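Local coordinates for serine racemase (Enterococcus faecalis, PDB 4ECL), which is an alanine racemase family protein whose cytoplasmic part joins a TIM-barrel domain to a C-terminal domain rich in beta strands, at residues S246-V251 against G330-L335; G85-S90 against L100-I105; Y225-S230 against S355-L360; K142-F147 against D187-S192; I126-H131 against I157-C162. One frame throughout, in Å; residues are numbered along the deposited sequence.

Interaction 1. Residues S246-V251 against G330-L335; sequences SLKAKV and GSIATL
Lys-248 and Thr-334 face each other as a non-hydrogen-bonded pair of antiparallel strands, their side chains running alongside each other in the same direction. CB of Lys-248 starts over the backbone, 3.8 Å from Ala-333 O. The chain then bends at chi2 (-86°), which swings CD to 3.9 Å from CG2 of Ile-332 and carries CD and CE alongside the hydroxyl of Thr-334. At the tip, Lys-248 NZ donates to Thr-334 OG1 at 3.0 Å. Lys-250 behaves differently: extended beyond CG, it lies beside Ile-332, with CE 3.8 Å from CG1 of that residue. On the other face of the sheet, CD1 of Leu-335 covers CB of Ala-249. The backbone ladder is short. Ala-249 and Ala-333 exchange both of their bonds, and Val-251 N to Ser-331 O (2.9 Å) with Gly-330 N to Val-251 O (2.8 Å) carry the pairing beyond the regular strands. Strand 245-257 is flanked on its other edge by strand 7-11, where Tyr-8 packs on Lys-248 and Ile-332, while strand 298-301 borders 332-334, all within the mixed sheet of the C-terminal domain.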
# COMPACT_ATOMS: atom_id res chain seq x y z
N SER A 246 13.54 8.25 5.06
CA SER A 246 12.93 9.53 4.73
C SER A 246 12.03 9.38 3.53
O SER A 246 12.31 8.56 2.65
CB SER A 246 14.00 10.57 4.43
OG SER A 246 14.61 11.01 5.62
N LEU A 247 10.96 10.17 3.48
CA LEU A 247 10.06 10.22 2.32
C LEU A 247 10.06 11.62 1.68
O LEU A 247 9.78 12.62 2.35
CB LEU A 247 8.64 9.85 2.73
CG LEU A 247 7.54 9.95 1.66
CD1 LEU A 247 7.78 8.97 0.52
CD2 LEU A 247 6.17 9.73 2.28
N LYS A 248 10.37 11.67 0.39
CA LYS A 248 10.63 12.94 -0.29
C LYS A 248 9.83 13.07 -1.58
O LYS A 248 9.46 12.06 -2.19
CB LYS A 248 12.11 13.06 -0.66
CG LYS A 248 13.08 12.78 0.47
CD LYS A 248 13.36 14.01 1.29
CE LYS A 248 14.54 13.75 2.21
NZ LYS A 248 14.95 14.96 2.97
N ALA A 249 9.58 14.30 -2.01
CA ALA A 249 8.91 14.55 -3.29
C ALA A 249 9.25 15.94 -3.81
O ALA A 249 9.36 16.89 -3.02
CB ALA A 249 7.40 14.36 -3.15
N LYS A 250 9.42 16.07 -5.12
CA LYS A 250 9.78 17.34 -5.75
C LYS A 250 8.59 18.11 -6.31
O LYS A 250 7.79 17.56 -7.06
CB LYS A 250 10.85 17.13 -6.82
CG LYS A 250 12.24 16.91 -6.21
CD LYS A 250 13.25 16.44 -7.23
CE LYS A 250 14.58 16.13 -6.57
NZ LYS A 250 15.59 15.69 -7.57
N VAL A 251 8.50 19.40 -5.95
CA VAL A 251 7.45 20.29 -6.45
C VAL A 251 7.41 20.32 -7.98
O VAL A 251 8.43 20.48 -8.64
CB VAL A 251 7.65 21.75 -5.96
CG1 VAL A 251 6.56 22.64 -6.50
CG2 VAL A 251 7.71 21.82 -4.43
N GLY A 330 10.98 21.74 -8.59
CA GLY A 330 12.18 20.98 -8.32
C GLY A 330 12.57 21.00 -6.86
O GLY A 330 13.44 20.24 -6.45
N SER A 331 11.96 21.89 -6.07
CA SER A 331 12.24 21.94 -4.64
C SER A 331 11.82 20.63 -3.99
O SER A 331 10.76 20.08 -4.30
CB SER A 331 11.52 23.10 -3.96
OG SER A 331 12.11 24.34 -4.30
N ILE A 332 12.68 20.15 -3.10
CA ILE A 332 12.45 18.92 -2.39
C ILE A 332 11.56 19.16 -1.18
O ILE A 332 11.88 19.95 -0.31
CB ILE A 332 13.77 18.29 -1.95
CG1 ILE A 332 14.56 17.85 -3.19
CG2 ILE A 332 13.51 17.07 -1.05
CD1 ILE A 332 16.02 17.59 -2.91
N ALA A 333 10.42 18.47 -1.16
CA ALA A 333 9.57 18.44 0.02
C ALA A 333 9.87 17.16 0.83
O ALA A 333 9.95 16.07 0.27
CB ALA A 333 8.10 18.47 -0.38
N THR A 334 10.01 17.32 2.14
CA THR A 334 10.26 16.20 3.03
C THR A 334 8.96 15.86 3.76
O THR A 334 8.47 16.66 4.56
CB THR A 334 11.38 16.57 4.03
OG1 THR A 334 12.60 16.73 3.30
CG2 THR A 334 11.58 15.49 5.08
N LEU A 335 8.38 14.71 3.45
CA LEU A 335 7.12 14.31 4.07
C LEU A 335 7.38 13.49 5.33
O LEU A 335 6.56 13.46 6.26
CB LEU A 335 6.25 13.51 3.09
CG LEU A 335 5.80 14.25 1.83
CD1 LEU A 335 6.87 14.21 0.73
CD2 LEU A 335 4.47 13.70 1.31

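Interaction 2. Residues G85-S90 against L100-I105; sequences GYTSPS and LTQTLI
Two flat groups carry this contact, the Tyr-86 ring and the Gln-102 amide. The ring meets Ile-105 at its edge: the methyl CD1 of Ile-105 lies near the ring plane, 3.9 Å from CD2 of Tyr-86. The amide has both partners of its nitrogen close to its own plane. Gln-102 NE2 donates across the contact to Gly-85 O at 2.8 Å, and within its own strand to Thr-103 O at 2.9 Å, so both N-H groups are used. The amide oxygen is held from the loop side, where Thr-87 OG1 donates to Gln-102 OE1 at 2.6 Å, tilted 32° from the carbonyl plane. With three bonds spread over its two ends, the amide is fixed against rotation and its oxygen and nitrogen are told apart. Gln-102 arrives there by a bend at chi2 (62°), which turns the carboxamide from the strand toward the loop. Thr-87 meets it with CB as well, so OE1 of Gln-102 lies against both the hydroxyl and its carbon. The glutamine thus ties the loop after strand 80-83 to the next strand of the parallel barrel sheet by side-chain bonds. Helix 92-97 connects the two segments. Strand 101-104 runs between strands 80-83 and 120-127, Tyr-109 of helix 107-114 meets the Tyr-86 ring and bonds to Thr-87 O through its hydroxyl, and Val-252 of the second subunit packs on Tyr-86 and Ile-105.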
# COMPACT_ATOMS: atom_id res chain seq x y z
N GLY A 85 5.61 -17.30 8.97
CA GLY A 85 4.24 -17.71 8.77
C GLY A 85 4.08 -19.02 8.01
O GLY A 85 5.06 -19.72 7.75
N TYR A 86 2.85 -19.35 7.65
CA TYR A 86 2.55 -20.60 6.96
C TYR A 86 3.29 -20.69 5.64
O TYR A 86 3.42 -19.71 4.93
CB TYR A 86 1.04 -20.70 6.73
CG TYR A 86 0.61 -21.75 5.73
CD1 TYR A 86 0.48 -21.46 4.38
CD2 TYR A 86 0.28 -23.04 6.15
CE1 TYR A 86 0.06 -22.41 3.47
CE2 TYR A 86 -0.14 -24.01 5.25
CZ TYR A 86 -0.25 -23.69 3.91
OH TYR A 86 -0.67 -24.64 3.00
N THR A 87 3.79 -21.88 5.31
CA THR A 87 4.23 -22.15 3.94
C THR A 87 3.58 -23.43 3.47
O THR A 87 3.70 -24.46 4.14
CB THR A 87 5.74 -22.33 3.85
OG1 THR A 87 6.39 -21.10 4.20
CG2 THR A 87 6.16 -22.73 2.44
N SER A 88 2.87 -23.38 2.35
CA SER A 88 2.26 -24.57 1.76
C SER A 88 3.26 -25.73 1.67
O SER A 88 4.32 -25.59 1.08
CB SER A 88 1.69 -24.27 0.37
OG SER A 88 1.04 -25.42 -0.15
N PRO A 89 2.91 -26.88 2.24
CA PRO A 89 3.82 -28.03 2.18
C PRO A 89 4.12 -28.45 0.74
O PRO A 89 5.11 -29.14 0.50
CB PRO A 89 3.04 -29.13 2.91
CG PRO A 89 2.19 -28.38 3.88
CD PRO A 89 1.76 -27.14 3.12
N SER A 90 3.29 -28.00 -0.20
CA SER A 90 3.50 -28.34 -1.60
C SER A 90 4.74 -27.65 -2.13
O SER A 90 5.20 -27.95 -3.23
CB SER A 90 2.28 -27.93 -2.44
OG SER A 90 2.12 -26.53 -2.47
N LEU A 100 15.72 -22.52 3.34
CA LEU A 100 14.94 -21.65 4.20
C LEU A 100 14.50 -22.41 5.45
O LEU A 100 14.21 -23.59 5.38
CB LEU A 100 13.74 -21.13 3.43
CG LEU A 100 14.21 -20.42 2.15
CD1 LEU A 100 13.04 -20.04 1.26
CD2 LEU A 100 15.05 -19.19 2.51
N THR A 101 14.49 -21.73 6.59
CA THR A 101 14.03 -22.33 7.84
C THR A 101 12.55 -22.01 7.98
O THR A 101 12.15 -20.85 7.83
CB THR A 101 14.80 -21.77 9.05
OG1 THR A 101 16.21 -21.95 8.86
CG2 THR A 101 14.38 -22.48 10.32
N GLN A 102 11.73 -23.05 8.23
CA GLN A 102 10.28 -22.90 8.28
C GLN A 102 9.71 -22.91 9.69
O GLN A 102 10.13 -23.72 10.53
CB GLN A 102 9.61 -24.00 7.45
CG GLN A 102 8.09 -23.99 7.52
CD GLN A 102 7.50 -22.71 6.98
OE1 GLN A 102 7.93 -22.22 5.94
NE2 GLN A 102 6.52 -22.16 7.69
N THR A 103 8.77 -22.01 9.98
CA THR A 103 8.07 -22.05 11.26
C THR A 103 7.03 -23.18 11.29
O THR A 103 6.19 -23.28 10.39
CB THR A 103 7.33 -20.74 11.55
OG1 THR A 103 8.28 -19.69 11.80
CG2 THR A 103 6.41 -20.89 12.76
N LEU A 104 7.10 -24.03 12.31
CA LEU A 104 6.07 -25.05 12.53
C LEU A 104 4.88 -24.43 13.25
O LEU A 104 4.92 -24.18 14.46
CB LEU A 104 6.64 -26.22 13.35
CG LEU A 104 7.82 -26.91 12.66
CD1 LEU A 104 8.31 -28.10 13.48
CD2 LEU A 104 7.41 -27.35 11.25
N ILE A 105 3.82 -24.17 12.51
CA ILE A 105 2.72 -23.38 13.04
C ILE A 105 1.75 -24.19 13.90
O ILE A 105 1.06 -23.61 14.73
CB ILE A 105 1.94 -22.68 11.93
CG1 ILE A 105 1.31 -23.71 10.99
CG2 ILE A 105 2.85 -21.70 11.20
CD1 ILE A 105 0.24 -23.13 10.08

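Interaction 3. Residues Y225-S230 against S355-L360; sequences YGVLSS and SITNEL
Ser-229 OG takes part in two hydrogen bonds. It accepts from Asn-358 ND2 at 2.7 Å, with the serine oxygen almost in the amide plane and the N-H pointing well at it (162°), and it donates to a water 3.1 Å from Ser-229 OG. The same water donates to Asn-358 OD1, closing a small ring in which both ends of the carboxamide are linked to one hydroxyl. Ser-229 is poorly ordered, however, so this part of the loop is less certain. Its carbonyl points at the start of the helix: Thr-357 N reaches Ser-229 O in a straight but weak bond of 3.3 Å. Ile-356 holds the N-cap position just before. Beside these polar links, CG2 of Thr-357 presses on CG2 of Val-227 at 3.5 Å, tighter than usual for two carbons. The chi1 of Thr-357 (-74°) sets that methyl anti to the backbone N and turns OG1 toward the loop carbonyls, yet the hydroxyl is buried with no partner in the model. The contact joins the N-terminal, barrel family region, through the loop after strand 217-220, to helix 357-362 of the C-terminal family region. Helix 346-352 packs on Val-227 and Thr-357 through Pro-347, Tyr-205 of helix 204-209 touches Ser-229, and Tyr-284 of the second subunit packs on Asn-358, whose side chain is about 4 Å from a bound sulfate ion.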
# COMPACT_ATOMS: atom_id res chain seq x y z
N TYR A 225 14.76 -0.05 12.59
CA TYR A 225 14.53 1.04 11.65
C TYR A 225 14.49 2.41 12.33
O TYR A 225 14.27 3.44 11.70
CB TYR A 225 13.25 0.77 10.84
CG TYR A 225 13.32 -0.56 10.13
CD1 TYR A 225 14.23 -0.77 9.10
CD2 TYR A 225 12.49 -1.62 10.49
CE1 TYR A 225 14.31 -1.99 8.44
CE2 TYR A 225 12.56 -2.84 9.84
CZ TYR A 225 13.48 -3.02 8.82
OH TYR A 225 13.57 -4.23 8.17
N GLY A 226 14.72 2.41 13.64
CA GLY A 226 14.95 3.64 14.37
C GLY A 226 13.67 4.40 14.64
O GLY A 226 13.68 5.62 14.87
N VAL A 227 12.56 3.68 14.61
CA VAL A 227 11.27 4.27 14.90
C VAL A 227 10.61 3.44 15.99
O VAL A 227 10.78 2.22 16.02
CB VAL A 227 10.41 4.27 13.64
CG1 VAL A 227 10.95 5.27 12.64
CG2 VAL A 227 10.41 2.89 13.01
N LEU A 228 9.89 4.09 16.90
CA LEU A 228 9.10 3.31 17.84
C LEU A 228 7.61 3.42 17.52
O LEU A 228 7.09 4.52 17.33
CB LEU A 228 9.42 3.68 19.29
CG LEU A 228 10.82 3.25 19.75
CD1 LEU A 228 10.90 3.27 21.27
CD2 LEU A 228 11.20 1.87 19.20
N SER A 229 6.94 2.27 17.47
CA SER A 229 5.54 2.12 17.02
C SER A 229 4.59 3.27 17.37
O SER A 229 3.63 3.54 16.64
CB SER A 229 4.96 0.78 17.51
OG SER A 229 5.64 -0.33 16.95
N SER A 230 4.87 3.94 18.49
CA SER A 230 4.15 5.13 18.89
C SER A 230 5.09 6.11 19.59
O SER A 230 6.31 5.91 19.61
CB SER A 230 2.99 4.78 19.83
OG SER A 230 2.00 4.02 19.15
N SER A 355 -2.82 5.94 12.99
CA SER A 355 -2.29 4.64 12.65
C SER A 355 -1.11 4.34 13.56
O SER A 355 -0.97 4.92 14.63
CB SER A 355 -1.87 4.65 11.17
OG SER A 355 -1.16 3.48 10.80
N ILE A 356 -0.26 3.42 13.14
CA ILE A 356 0.95 3.13 13.88
C ILE A 356 2.07 3.01 12.88
O ILE A 356 1.84 2.72 11.71
CB ILE A 356 0.88 1.79 14.65
CG1 ILE A 356 0.45 0.66 13.72
CG2 ILE A 356 -0.05 1.90 15.85
CD1 ILE A 356 0.81 -0.71 14.26
N THR A 357 3.29 3.21 13.36
CA THR A 357 4.46 3.24 12.51
C THR A 357 4.56 2.03 11.61
O THR A 357 4.88 2.15 10.43
CB THR A 357 5.73 3.32 13.38
OG1 THR A 357 5.84 4.65 13.91
CG2 THR A 357 6.95 3.00 12.56
N ASN A 358 4.27 0.85 12.18
CA ASN A 358 4.41 -0.41 11.48
C ASN A 358 3.58 -0.39 10.20
O ASN A 358 4.02 -0.83 9.14
CB ASN A 358 3.97 -1.60 12.37
CG ASN A 358 4.74 -1.69 13.69
OD1 ASN A 358 5.26 -2.75 14.06
ND2 ASN A 358 4.80 -0.57 14.42
N GLU A 359 2.37 0.15 10.31
CA GLU A 359 1.45 0.16 9.18
C GLU A 359 1.82 1.25 8.16
O GLU A 359 1.80 1.02 6.95
CB GLU A 359 -0.00 0.33 9.64
CG GLU A 359 -0.99 0.45 8.47
CD GLU A 359 -2.39 0.84 8.89
OE1 GLU A 359 -2.59 1.34 10.02
OE2 GLU A 359 -3.31 0.66 8.06
N LEU A 360 2.16 2.44 8.66
CA LEU A 360 2.54 3.55 7.78
C LEU A 360 3.72 3.14 6.90
O LEU A 360 3.69 3.32 5.69
CB LEU A 360 2.93 4.78 8.60
CG LEU A 360 3.37 6.00 7.79
CD1 LEU A 360 2.20 6.59 7.00
CD2 LEU A 360 4.01 7.07 8.69
O HOH W 1 6.00 -3.38 16.99

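Interaction 4. Residues K142-F147 against D187-S192; sequences KILAAF and DWLKSS
Helices 142-146 and 187-191 run at 58° to each other with axes 10.8 Å apart at closest; across the segments the backbones come nearest at Leu-144 and Leu-189. Both belong to the outer layer of the TIM barrel, whose parallel strands lie beneath them. Leu-189 is the central side chain. With chi1 at -70° and an extended chi2, it turns its two methyls toward the other segment: CD2 of Leu-189 touches CG2 of Ile-143 and CB of Leu-144, both at 4.0 Å, while CD1 lies 4.1 Å from CE2 of Phe-147, just after the helix. The Leu-189 side chain crosses those of Ile-143 and Phe-147 at about a right angle. CB of Leu-144 stands at the edge of the Trp-188 indole, near the ring plane and 3.9 Å from CZ3, and its CG lies anti to the backbone N (chi1 177°), which carries CD2 out to Ser-192. Apolar packing makes up the interface between the helices, and the hydroxyls of Ser-191 and Ser-192 bond back to carbonyls of their own helix. Lys-140 makes a cation-pi contact with the Trp-188 ring. Below, Ile-143 rests on Ile-124 of strand 120-127, and Phe-147 and Leu-189 reach Val-154 and Ile-157 of strand 152-158, so the pair closes over two adjacent barrel strands. At the end of the longer helix, Ser-192 OG turns back to Trp-188 O and lies above one face of that indole, toward its rim, while CB of Ser-192 meets CD2 of Leu-144 at 3.7 Å.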
# COMPACT_ATOMS: atom_id res chain seq x y z
N LYS A 142 2.33 -33.35 21.54
CA LYS A 142 2.45 -32.98 20.13
C LYS A 142 3.75 -32.21 19.86
O LYS A 142 4.42 -32.43 18.85
CB LYS A 142 1.22 -32.20 19.67
CG LYS A 142 -0.08 -32.98 19.88
CD LYS A 142 -1.29 -32.17 19.42
CE LYS A 142 -2.60 -32.92 19.70
NZ LYS A 142 -3.78 -32.07 19.35
N ILE A 143 4.12 -31.33 20.79
CA ILE A 143 5.36 -30.58 20.67
C ILE A 143 6.58 -31.51 20.65
O ILE A 143 7.45 -31.40 19.78
CB ILE A 143 5.51 -29.56 21.82
CG1 ILE A 143 4.41 -28.49 21.72
CG2 ILE A 143 6.90 -28.89 21.79
CD1 ILE A 143 4.20 -27.69 22.99
N LEU A 144 6.62 -32.43 21.60
CA LEU A 144 7.73 -33.37 21.69
C LEU A 144 7.78 -34.26 20.45
O LEU A 144 8.85 -34.58 19.94
CB LEU A 144 7.62 -34.20 22.98
CG LEU A 144 8.68 -35.28 23.17
CD1 LEU A 144 10.07 -34.67 23.16
CD2 LEU A 144 8.42 -36.05 24.46
N ALA A 145 6.60 -34.66 19.97
CA ALA A 145 6.51 -35.47 18.76
C ALA A 145 7.09 -34.75 17.54
O ALA A 145 7.69 -35.38 16.66
CB ALA A 145 5.06 -35.87 18.51
N ALA A 146 6.94 -33.42 17.51
CA ALA A 146 7.45 -32.64 16.40
C ALA A 146 8.97 -32.69 16.37
O ALA A 146 9.60 -32.43 15.34
CB ALA A 146 6.97 -31.21 16.49
N PHE A 147 9.57 -33.03 17.51
CA PHE A 147 11.02 -33.18 17.60
C PHE A 147 11.50 -34.55 17.13
O PHE A 147 12.70 -34.84 17.16
CB PHE A 147 11.49 -32.94 19.03
CG PHE A 147 11.68 -31.50 19.37
CD1 PHE A 147 12.88 -30.86 19.09
CD2 PHE A 147 10.67 -30.77 19.98
CE1 PHE A 147 13.06 -29.53 19.40
CE2 PHE A 147 10.84 -29.43 20.29
CZ PHE A 147 12.05 -28.81 20.00
N ASP A 187 10.91 -26.75 30.30
CA ASP A 187 11.25 -27.62 31.42
C ASP A 187 10.68 -29.01 31.17
O ASP A 187 11.36 -30.02 31.33
CB ASP A 187 10.67 -27.08 32.73
CG ASP A 187 11.33 -25.80 33.17
OD1 ASP A 187 12.48 -25.55 32.76
OD2 ASP A 187 10.70 -25.06 33.95
N TRP A 188 9.41 -29.04 30.76
CA TRP A 188 8.74 -30.30 30.48
C TRP A 188 9.46 -31.05 29.36
O TRP A 188 9.69 -32.25 29.46
CB TRP A 188 7.28 -30.05 30.11
CG TRP A 188 6.47 -31.32 29.96
CD1 TRP A 188 5.71 -31.91 30.92
CD2 TRP A 188 6.36 -32.14 28.80
NE1 TRP A 188 5.13 -33.06 30.43
CE2 TRP A 188 5.51 -33.21 29.12
CE3 TRP A 188 6.89 -32.06 27.50
CZ2 TRP A 188 5.18 -34.21 28.20
CZ3 TRP A 188 6.57 -33.04 26.60
CH2 TRP A 188 5.72 -34.11 26.95
N LEU A 189 9.82 -30.35 28.29
CA LEU A 189 10.60 -30.97 27.21
C LEU A 189 11.92 -31.55 27.73
O LEU A 189 12.28 -32.68 27.40
CB LEU A 189 10.87 -29.96 26.08
CG LEU A 189 9.67 -29.55 25.24
CD1 LEU A 189 10.03 -28.43 24.23
CD2 LEU A 189 9.11 -30.78 24.52
N LYS A 190 12.63 -30.77 28.54
CA LYS A 190 13.90 -31.21 29.12
C LYS A 190 13.73 -32.52 29.88
O LYS A 190 14.50 -33.47 29.71
CB LYS A 190 14.45 -30.15 30.06
CG LYS A 190 15.08 -28.96 29.36
CD LYS A 190 15.70 -28.00 30.37
CE LYS A 190 16.60 -28.74 31.34
NZ LYS A 190 17.64 -29.54 30.63
N SER A 191 12.70 -32.57 30.71
CA SER A 191 12.39 -33.73 31.52
C SER A 191 12.16 -34.96 30.65
O SER A 191 12.39 -36.09 31.09
CB SER A 191 11.17 -33.45 32.39
OG SER A 191 11.42 -32.32 33.21
N SER A 192 11.71 -34.74 29.42
CA SER A 192 11.48 -35.82 28.46
C SER A 192 12.74 -36.23 27.72
O SER A 192 12.67 -36.89 26.68
CB SER A 192 10.45 -35.37 27.42
OG SER A 192 9.28 -34.86 28.04

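Interaction 5. Residues I126-H131 against I157-C162; sequences IDTGMH and IFTHLC
Two threonine hydroxyls meet tip to tip here and pass a hydrogen bond on to the backbone: Thr-128 OG1 donates to Thr-159 OG1 at 2.7 Å, and Thr-159 OG1 donates in turn to Ile-126 O, also at 2.7 Å. This chain of hydroxyls sits where two neighbouring parallel strands of the TIM barrel, 120-127 and 152-158, run out into loops. Gln-178 of helix 169-191 donates a further bond to Thr-128 OG1. For Thr-159, chi1 at -166° places OG1 anti to the backbone N and directs it at the strand carbonyl. One regular sheet bond precedes it, Ile-126 N to Phe-158 O at 2.7 Å. At the end of the strand Asp-127 OD1 accepts from Gly-129 N at 2.8 Å, an Asx turn, and also from His-131 N at 2.9 Å, the two donors coming from opposite faces of the carboxylate plane. A water accepts from Thr-128 N and Met-130 N and donates weakly to His-160 O, bridging the two loops. Outside the segments, ND1 of His-131 bonds to the Ser-262 carbonyl of the second subunit, and the His-160 side chain lies about 6 Å from a bound sulfate ion. Apolar contacts close both ends. Ile-126 and Ile-157 pack together at the strand end, and at the loop end the selenomethionine Met-130, bent at chi2 and chi3, lays its CE against SG of Cys-162 at 3.5 Å.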
# COMPACT_ATOMS: atom_id res chain seq x y z
N ILE A 126 5.45 -21.77 19.63
CA ILE A 126 4.57 -22.13 20.72
C ILE A 126 3.59 -21.00 20.96
O ILE A 126 4.00 -19.86 21.12
CB ILE A 126 5.35 -22.36 22.04
CG1 ILE A 126 6.54 -23.30 21.82
CG2 ILE A 126 4.42 -22.92 23.11
CD1 ILE A 126 6.14 -24.74 21.58
N ASP A 127 2.30 -21.30 20.98
CA ASP A 127 1.33 -20.27 21.30
C ASP A 127 1.28 -20.13 22.81
O ASP A 127 0.92 -21.07 23.52
CB ASP A 127 -0.06 -20.63 20.75
CG ASP A 127 -1.17 -19.75 21.32
OD1 ASP A 127 -0.88 -18.63 21.79
OD2 ASP A 127 -2.35 -20.18 21.29
N THR A 128 1.65 -18.95 23.32
CA THR A 128 1.61 -18.75 24.76
C THR A 128 0.53 -17.77 25.22
O THR A 128 0.53 -17.34 26.37
CB THR A 128 2.98 -18.30 25.31
OG1 THR A 128 3.46 -17.17 24.56
CG2 THR A 128 3.99 -19.42 25.19
N GLY A 129 -0.39 -17.42 24.32
CA GLY A 129 -1.48 -16.54 24.70
C GLY A 129 -1.99 -15.67 23.57
O GLY A 129 -3.09 -15.10 23.64
N MSE A 130 -1.20 -15.55 22.51
CA MSE A 130 -1.58 -14.76 21.35
C MSE A 130 -2.74 -15.43 20.62
O MSE A 130 -3.60 -14.75 20.04
CB MSE A 130 -0.38 -14.59 20.42
CG MSE A 130 -0.70 -14.16 19.02
SE MSE A 130 0.64 -12.91 18.38
CE MSE A 130 0.45 -11.63 19.83
N HIS A 131 -2.77 -16.76 20.66
CA HIS A 131 -3.85 -17.54 20.08
C HIS A 131 -4.02 -17.32 18.57
O HIS A 131 -5.13 -17.32 18.05
CB HIS A 131 -5.16 -17.24 20.81
CG HIS A 131 -5.13 -17.63 22.25
ND1 HIS A 131 -5.94 -17.04 23.20
CD2 HIS A 131 -4.39 -18.55 22.91
CE1 HIS A 131 -5.69 -17.58 24.38
NE2 HIS A 131 -4.76 -18.50 24.23
N ILE A 157 12.94 -22.87 18.86
CA ILE A 157 11.60 -22.89 19.41
C ILE A 157 11.32 -21.48 19.89
O ILE A 157 12.19 -20.84 20.48
CB ILE A 157 11.47 -23.93 20.55
CG1 ILE A 157 10.17 -23.74 21.32
CG2 ILE A 157 12.65 -23.86 21.48
CD1 ILE A 157 9.81 -24.95 22.15
N PHE A 158 10.13 -20.97 19.61
CA PHE A 158 9.87 -19.57 19.90
C PHE A 158 8.42 -19.25 20.17
O PHE A 158 7.54 -20.07 19.93
CB PHE A 158 10.43 -18.68 18.77
CG PHE A 158 9.63 -18.68 17.48
CD1 PHE A 158 9.76 -19.70 16.55
CD2 PHE A 158 8.80 -17.61 17.17
CE1 PHE A 158 9.05 -19.68 15.36
CE2 PHE A 158 8.09 -17.57 15.98
CZ PHE A 158 8.21 -18.60 15.07
N THR A 159 8.19 -18.04 20.70
CA THR A 159 6.85 -17.52 20.90
C THR A 159 6.82 -16.00 20.70
O THR A 159 7.87 -15.36 20.60
CB THR A 159 6.29 -17.91 22.30
OG1 THR A 159 4.87 -17.67 22.34
CG2 THR A 159 7.01 -17.14 23.41
N HIS A 160 5.62 -15.42 20.60
CA HIS A 160 5.47 -13.98 20.46
C HIS A 160 4.74 -13.43 21.67
O HIS A 160 3.73 -13.99 22.10
CB HIS A 160 4.67 -13.64 19.20
CG HIS A 160 5.52 -13.34 18.00
ND1 HIS A 160 6.01 -14.33 17.17
CD2 HIS A 160 5.96 -12.16 17.49
CE1 HIS A 160 6.71 -13.77 16.20
NE2 HIS A 160 6.70 -12.46 16.37
N LEU A 161 5.24 -12.32 22.21
CA LEU A 161 4.57 -11.64 23.32
C LEU A 161 3.50 -10.69 22.81
O LEU A 161 3.71 -9.96 21.85
CB LEU A 161 5.59 -10.89 24.17
CG LEU A 161 6.72 -11.76 24.72
CD1 LEU A 161 7.80 -10.89 25.38
CD2 LEU A 161 6.16 -12.80 25.70
N CYS A 162 2.35 -10.70 23.47
CA CYS A 162 1.23 -9.85 23.06
C CYS A 162 1.42 -8.37 23.33
O CYS A 162 1.03 -7.55 22.51
CB CYS A 162 -0.05 -10.30 23.75
SG CYS A 162 -0.70 -11.82 23.08
O HOH W 2 1.65 -16.64 21.72

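In the fold
Interactions 2, 4 and 5 lie in the N-terminal barrel domain and interaction 1 in the C-terminal domain, while interaction 3, only about 7 Å from the chain's centre, joins a loop of the first to a helix of the second. Centres of interactions 1 and 4 are 55 Å apart. Interactions 4 and 5 touch, their segments alternating along the chain: the helices of one cover the strands of the other. Interaction 5 also meets interaction 2 where Thr-103 of strand 101-104 packs on Phe-158 of strand 152-158, the two strands flanking 120-127. In sequence, interaction 3 encloses interaction 1. Interactions 2, 3 and 5 touch the second subunit, so barrel and domain junction both contribute to the dimer.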